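PDB 3K96: glycerol-3-phosphate dehydrogenase [NAD(P)+], which probably catalyses the NAD(P)H-dependent reduction of dihydroxyacetone phosphate to sn-glycerol 3-phosphate, the precursor for phospholipid synthesis. Local coordinates for residues F28-T42 with L48-Y60. Sequence-based numbering, arbitrary orientation.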
loop_
_atom_site.group_PDB
_atom_site.type_symbol
_atom_site.label_atom_id
_atom_site.label_comp_id
_atom_site.label_asym_id
_atom_site.label_seq_id
_atom_site.Cartn_x
_atom_site.Cartn_y
_atom_site.Cartn_z
ATOM N N PHE A 28 -22.760 -29.219 -2.417
ATOM C CA PHE A 28 -22.808 -28.768 -1.033
ATOM C C PHE A 28 -23.868 -29.529 -0.254
ATOM O O PHE A 28 -24.638 -28.937 0.503
ATOM C CB PHE A 28 -23.080 -27.270 -0.967
ATOM C CG PHE A 28 -22.387 -26.497 -2.041
ATOM C CD1 PHE A 28 -23.122 -25.803 -2.997
ATOM C CD2 PHE A 28 -21.005 -26.525 -2.154
ATOM C CE1 PHE A 28 -22.484 -25.101 -4.018
ATOM C CE2 PHE A 28 -20.363 -25.830 -3.176
ATOM C CZ PHE A 28 -21.104 -25.117 -4.104
ATOM N N LYS A 29 -23.924 -30.842 -0.449
ATOM C CA LYS A 29 -24.854 -31.657 0.315
ATOM C C LYS A 29 -24.404 -31.659 1.776
ATOM O O LYS A 29 -25.206 -31.483 2.692
ATOM C CB LYS A 29 -24.913 -33.101 -0.205
ATOM C CG LYS A 29 -25.668 -33.298 -1.529
ATOM C CD LYS A 29 -25.853 -34.799 -1.837
ATOM C CE LYS A 29 -26.769 -35.035 -3.049
ATOM N NZ LYS A 29 -27.016 -36.488 -3.296
ATOM N N HIS A 30 -23.107 -31.829 1.988
ATOM C CA HIS A 30 -22.585 -31.904 3.341
ATOM C C HIS A 30 -22.322 -30.542 3.975
ATOM O O HIS A 30 -22.010 -29.582 3.283
ATOM C CB HIS A 30 -21.308 -32.730 3.362
ATOM C CG HIS A 30 -21.479 -34.105 2.807
ATOM N ND1 HIS A 30 -22.167 -35.094 3.478
ATOM C CD2 HIS A 30 -21.050 -34.660 1.649
ATOM C CE1 HIS A 30 -22.161 -36.197 2.751
ATOM N NE2 HIS A 30 -21.485 -35.962 1.640
ATOM N N PRO A 31 -22.455 -30.466 5.305
ATOM C CA PRO A 31 -22.180 -29.219 5.985
ATOM C C PRO A 31 -20.690 -28.961 6.071
ATOM O O PRO A 31 -19.906 -29.892 6.031
ATOM C CB PRO A 31 -22.749 -29.443 7.396
ATOM C CG PRO A 31 -23.599 -30.655 7.315
ATOM C CD PRO A 31 -23.023 -31.479 6.215
ATOM N N ILE A 32 -20.303 -27.697 6.147
ATOM C CA ILE A 32 -18.904 -27.351 6.340
ATOM C C ILE A 32 -18.807 -26.842 7.771
ATOM O O ILE A 32 -19.741 -26.212 8.272
ATOM C CB ILE A 32 -18.406 -26.335 5.296
ATOM C CG1 ILE A 32 -16.903 -26.033 5.509
ATOM C CG2 ILE A 32 -19.253 -25.079 5.321
ATOM C CD1 ILE A 32 -16.284 -25.291 4.353
ATOM N N ALA A 33 -17.721 -27.169 8.458
ATOM C CA ALA A 33 -17.532 -26.709 9.823
ATOM C C ALA A 33 -16.508 -25.574 9.850
ATOM O O ALA A 33 -15.449 -25.661 9.207
ATOM C CB ALA A 33 -17.067 -27.870 10.746
ATOM N N ILE A 34 -16.847 -24.510 10.577
ATOM C CA ILE A 34 -15.928 -23.388 10.789
ATOM C C ILE A 34 -15.585 -23.335 12.273
ATOM O O ILE A 34 -16.457 -23.106 13.111
ATOM C CB ILE A 34 -16.535 -22.049 10.336
ATOM C CG1 ILE A 34 -16.679 -22.046 8.806
ATOM C CG2 ILE A 34 -15.673 -20.902 10.829
ATOM C CD1 ILE A 34 -17.383 -20.848 8.223
ATOM N N LEU A 35 -14.310 -23.561 12.580
ATOM C CA LEU A 35 -13.809 -23.583 13.939
ATOM C C LEU A 35 -13.192 -22.216 14.244
ATOM O O LEU A 35 -12.159 -21.858 13.680
ATOM C CB LEU A 35 -12.754 -24.704 14.092
ATOM C CG LEU A 35 -13.157 -26.113 13.601
ATOM C CD1 LEU A 35 -12.057 -27.152 13.913
ATOM C CD2 LEU A 35 -14.510 -26.567 14.168
ATOM N N GLY A 36 -13.844 -21.468 15.128
ATOM C CA GLY A 36 -13.425 -20.096 15.488
ATOM C C GLY A 36 -14.562 -19.134 15.174
ATOM O O GLY A 36 -14.848 -18.831 13.999
ATOM N N ALA A 37 -15.206 -18.634 16.220
ATOM C CA ALA A 37 -16.333 -17.752 16.048
ATOM C C ALA A 37 -15.984 -16.302 16.311
ATOM O O ALA A 37 -16.769 -15.548 16.914
ATOM C CB ALA A 37 -17.497 -18.214 16.923
ATOM N N GLY A 38 -14.784 -15.904 15.901
ATOM C CA GLY A 38 -14.392 -14.496 15.987
ATOM C C GLY A 38 -15.105 -13.779 14.833
ATOM O O GLY A 38 -15.959 -14.374 14.125
ATOM N N SER A 39 -14.743 -12.517 14.622
ATOM C CA SER A 39 -15.343 -11.705 13.561
ATOM C C SER A 39 -15.172 -12.346 12.192
ATOM O O SER A 39 -16.135 -12.517 11.439
ATOM C CB SER A 39 -14.685 -10.311 13.526
ATOM O OG SER A 39 -14.770 -9.666 14.787
ATOM N N TRP A 40 -13.933 -12.688 11.864
ATOM C CA TRP A 40 -13.624 -13.245 10.564
ATOM C C TRP A 40 -14.278 -14.615 10.365
ATOM O O TRP A 40 -14.906 -14.850 9.336
ATOM C CB TRP A 40 -12.105 -13.251 10.334
ATOM C CG TRP A 40 -11.640 -13.707 8.956
ATOM C CD1 TRP A 40 -10.572 -14.528 8.691
ATOM C CD2 TRP A 40 -12.228 -13.401 7.677
ATOM N NE1 TRP A 40 -10.457 -14.742 7.339
ATOM C CE2 TRP A 40 -11.453 -14.055 6.691
ATOM C CE3 TRP A 40 -13.307 -12.618 7.266
ATOM C CZ2 TRP A 40 -11.733 -13.958 5.336
ATOM C CZ3 TRP A 40 -13.591 -12.541 5.919
ATOM C CH2 TRP A 40 -12.814 -13.206 4.970
ATOM N N GLY A 41 -14.137 -15.510 11.330
ATOM C CA GLY A 41 -14.795 -16.839 11.210
ATOM C C GLY A 41 -16.284 -16.737 10.970
ATOM O O GLY A 41 -16.851 -17.447 10.131
ATOM N N THR A 42 -16.921 -15.812 11.687
ATOM C CA THR A 42 -18.353 -15.615 11.581
ATOM C C THR A 42 -18.731 -15.003 10.228
ATOM O O THR A 42 -19.750 -15.371 9.649
ATOM C CB THR A 42 -18.884 -14.729 12.718
ATOM O OG1 THR A 42 -18.520 -15.289 13.985
ATOM C CG2 THR A 42 -20.404 -14.598 12.641
ATOM N N LEU A 48 -21.024 -18.134 3.297
ATOM C CA LEU A 48 -21.477 -19.453 2.857
ATOM C C LEU A 48 -22.950 -19.715 3.187
ATOM O O LEU A 48 -23.703 -20.160 2.331
ATOM C CB LEU A 48 -20.601 -20.555 3.482
ATOM C CG LEU A 48 -19.100 -20.483 3.148
ATOM C CD1 LEU A 48 -18.300 -21.507 3.925
ATOM C CD2 LEU A 48 -18.866 -20.628 1.654
ATOM N N ALA A 49 -23.358 -19.445 4.420
ATOM C CA ALA A 49 -24.735 -19.728 4.843
ATOM C C ALA A 49 -25.758 -18.919 4.030
ATOM O O ALA A 49 -26.848 -19.420 3.699
ATOM C CB ALA A 49 -24.909 -19.531 6.385
ATOM N N ARG A 50 -25.391 -17.691 3.654
ATOM C CA ARG A 50 -26.274 -16.861 2.832
ATOM C C ARG A 50 -26.550 -17.447 1.463
ATOM O O ARG A 50 -27.555 -17.113 0.840
ATOM C CB ARG A 50 -25.717 -15.440 2.661
ATOM C CG ARG A 50 -25.907 -14.569 3.891
ATOM C CD ARG A 50 -24.999 -13.351 3.826
ATOM N NE ARG A 50 -25.146 -12.480 4.982
ATOM C CZ ARG A 50 -24.353 -11.440 5.231
ATOM N NH1 ARG A 50 -23.340 -11.163 4.411
ATOM N NH2 ARG A 50 -24.561 -10.681 6.299
ATOM N N LYS A 51 -25.652 -18.283 0.969
ATOM C CA LYS A 51 -25.850 -18.901 -0.337
ATOM C C LYS A 51 -26.685 -20.187 -0.176
ATOM O O LYS A 51 -26.996 -20.860 -1.151
ATOM C CB LYS A 51 -24.490 -19.173 -0.992
ATOM C CG LYS A 51 -23.627 -17.874 -1.142
ATOM C CD LYS A 51 -22.115 -18.173 -1.041
ATOM C CE LYS A 51 -21.474 -18.563 -2.313
ATOM N NZ LYS A 51 -21.217 -17.383 -3.134
ATOM N N GLY A 52 -27.050 -20.513 1.059
ATOM C CA GLY A 52 -27.891 -21.682 1.325
ATOM C C GLY A 52 -27.114 -22.910 1.768
ATOM O O GLY A 52 -27.711 -23.938 2.080
ATOM N N GLN A 53 -25.785 -22.813 1.800
ATOM C CA GLN A 53 -24.962 -23.922 2.264
ATOM C C GLN A 53 -25.145 -24.103 3.765
ATOM O O GLN A 53 -25.315 -23.131 4.507
ATOM C CB GLN A 53 -23.485 -23.654 1.954
ATOM C CG GLN A 53 -23.184 -23.495 0.471
ATOM C CD GLN A 53 -21.797 -22.937 0.223
ATOM O OE1 GLN A 53 -20.863 -23.204 0.986
ATOM N NE2 GLN A 53 -21.656 -22.136 -0.846
ATOM N N LYS A 54 -25.119 -25.345 4.218
ATOM C CA LYS A 54 -25.227 -25.633 5.635
ATOM C C LYS A 54 -23.886 -25.362 6.275
ATOM O O LYS A 54 -22.864 -25.862 5.802
ATOM C CB LYS A 54 -25.588 -27.099 5.873
ATOM C CG LYS A 54 -26.891 -27.523 5.211
ATOM C CD LYS A 54 -27.122 -29.033 5.360
ATOM C CE LYS A 54 -28.273 -29.523 4.466
ATOM N NZ LYS A 54 -27.934 -29.398 3.003
ATOM N N VAL A 55 -23.890 -24.603 7.362
ATOM C CA VAL A 55 -22.676 -24.274 8.043
ATOM C C VAL A 55 -22.781 -24.474 9.532
ATOM O O VAL A 55 -23.782 -24.098 10.147
ATOM C CB VAL A 55 -22.292 -22.779 7.814
ATOM C CG1 VAL A 55 -20.987 -22.469 8.531
ATOM C CG2 VAL A 55 -22.189 -22.473 6.329
ATOM N N ARG A 56 -21.731 -25.044 10.115
ATOM C CA ARG A 56 -21.649 -25.241 11.551
ATOM C C ARG A 56 -20.485 -24.395 12.073
ATOM O O ARG A 56 -19.332 -24.582 11.671
ATOM C CB ARG A 56 -21.412 -26.704 11.901
ATOM C CG ARG A 56 -22.515 -27.630 11.462
ATOM C CD ARG A 56 -22.157 -29.057 11.819
ATOM N NE ARG A 56 -23.132 -30.013 11.313
ATOM C CZ ARG A 56 -23.072 -31.326 11.510
ATOM N NH1 ARG A 56 -22.067 -31.863 12.198
ATOM N NH2 ARG A 56 -24.027 -32.105 11.012
ATOM N N LEU A 57 -20.801 -23.494 12.989
ATOM C CA LEU A 57 -19.827 -22.601 13.567
ATOM C C LEU A 57 -19.552 -22.981 15.006
ATOM O O LEU A 57 -20.454 -22.968 15.829
ATOM C CB LEU A 57 -20.376 -21.170 13.511
ATOM C CG LEU A 57 -19.465 -20.056 14.012
ATOM C CD1 LEU A 57 -18.201 -19.994 13.162
ATOM C CD2 LEU A 57 -20.223 -18.723 13.986
ATOM N N TRP A 58 -18.305 -23.286 15.314
ATOM C CA TRP A 58 -17.895 -23.684 16.661
ATOM C C TRP A 58 -17.020 -22.632 17.325
ATOM O O TRP A 58 -16.189 -21.982 16.682
ATOM C CB TRP A 58 -17.108 -24.987 16.583
ATOM C CG TRP A 58 -16.496 -25.484 17.881
ATOM C CD1 TRP A 58 -17.121 -26.223 18.855
ATOM C CD2 TRP A 58 -15.132 -25.341 18.305
ATOM N NE1 TRP A 58 -16.239 -26.517 19.869
ATOM C CE2 TRP A 58 -15.010 -25.993 19.556
ATOM C CE3 TRP A 58 -13.996 -24.715 17.753
ATOM C CZ2 TRP A 58 -13.807 -26.037 20.265
ATOM C CZ3 TRP A 58 -12.798 -24.768 18.450
ATOM C CH2 TRP A 58 -12.714 -25.425 19.701
ATOM N N SER A 59 -17.226 -22.481 18.624
ATOM C CA SER A 59 -16.448 -21.584 19.430
ATOM C C SER A 59 -16.013 -22.328 20.668
ATOM O O SER A 59 -16.802 -23.089 21.240
ATOM C CB SER A 59 -17.295 -20.386 19.857
ATOM O OG SER A 59 -16.555 -19.544 20.727
ATOM N N TYR A 60 -14.775 -22.096 21.098
ATOM C CA TYR A 60 -14.266 -22.720 22.327
ATOM C C TYR A 60 -14.689 -21.973 23.616
ATOM O O TYR A 60 -14.547 -22.515 24.716
ATOM C CB TYR A 60 -12.746 -22.928 22.275
ATOM C CG TYR A 60 -11.915 -21.730 21.844
ATOM C CD1 TYR A 60 -11.521 -20.772 22.758
ATOM C CD2 TYR A 60 -11.487 -21.599 20.522
ATOM C CE1 TYR A 60 -10.748 -19.695 22.370
ATOM C CE2 TYR A 60 -10.722 -20.528 20.120
ATOM C CZ TYR A 60 -10.349 -19.577 21.046
ATOM O OH TYR A 60 -9.577 -18.504 20.657
HETATM O O HOH W 1 -22.730 -26.960 3.094
HETATM O O HOH W 2 -14.012 -19.143 19.111
#
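Strands 32-35 and 55-58, joined through helix 39-49, are the parallel pair of the first beta-alpha-beta unit of a Rossmann-type dinucleotide-binding domain, with I32, A33, I34 and L35 beside V55, R56, L57 and W58. Five backbone hydrogen bonds zip them, from I32 N to K54 O (3.2 Å) to G36 N on W58 O (2.9 Å); the I34 N to R56 O bond is short and nearly straight (2.7 Å, 174°). On the face carrying I32 and I34, under the helix, I32 CG2 meets L48 CD1 at 4.0 Å. L57, its CG anti to the backbone N (chi1 -177°), reaches I34 CG2 with CD1 (3.6 Å) and T42 OG1 with CD2 (3.8 Å). T42 OG1 and T42 N grip G38 O from opposite faces of its carbonyl plane, closing the helix's first turn. G36, G38 and G41 fit the GxGxxG pattern, and S39 and W40 probably bind NADPH. On the other face L35 CB packs on W58 CE3 (3.9 Å), and P31 runs alongside R56, whose NH1 bonds to the carbonyls of S96 and E98. At the far end the Q53 amide stacks on one face of the F28 ring, planes 16° apart, while its NE2 bonds to R192 O. Strand 32-35 continues the sheet through A33 and L35 to strand 102-105, V55 bonds to T86 ahead of strand 87-90, and helix 93-97 covers A33, L35 and W58.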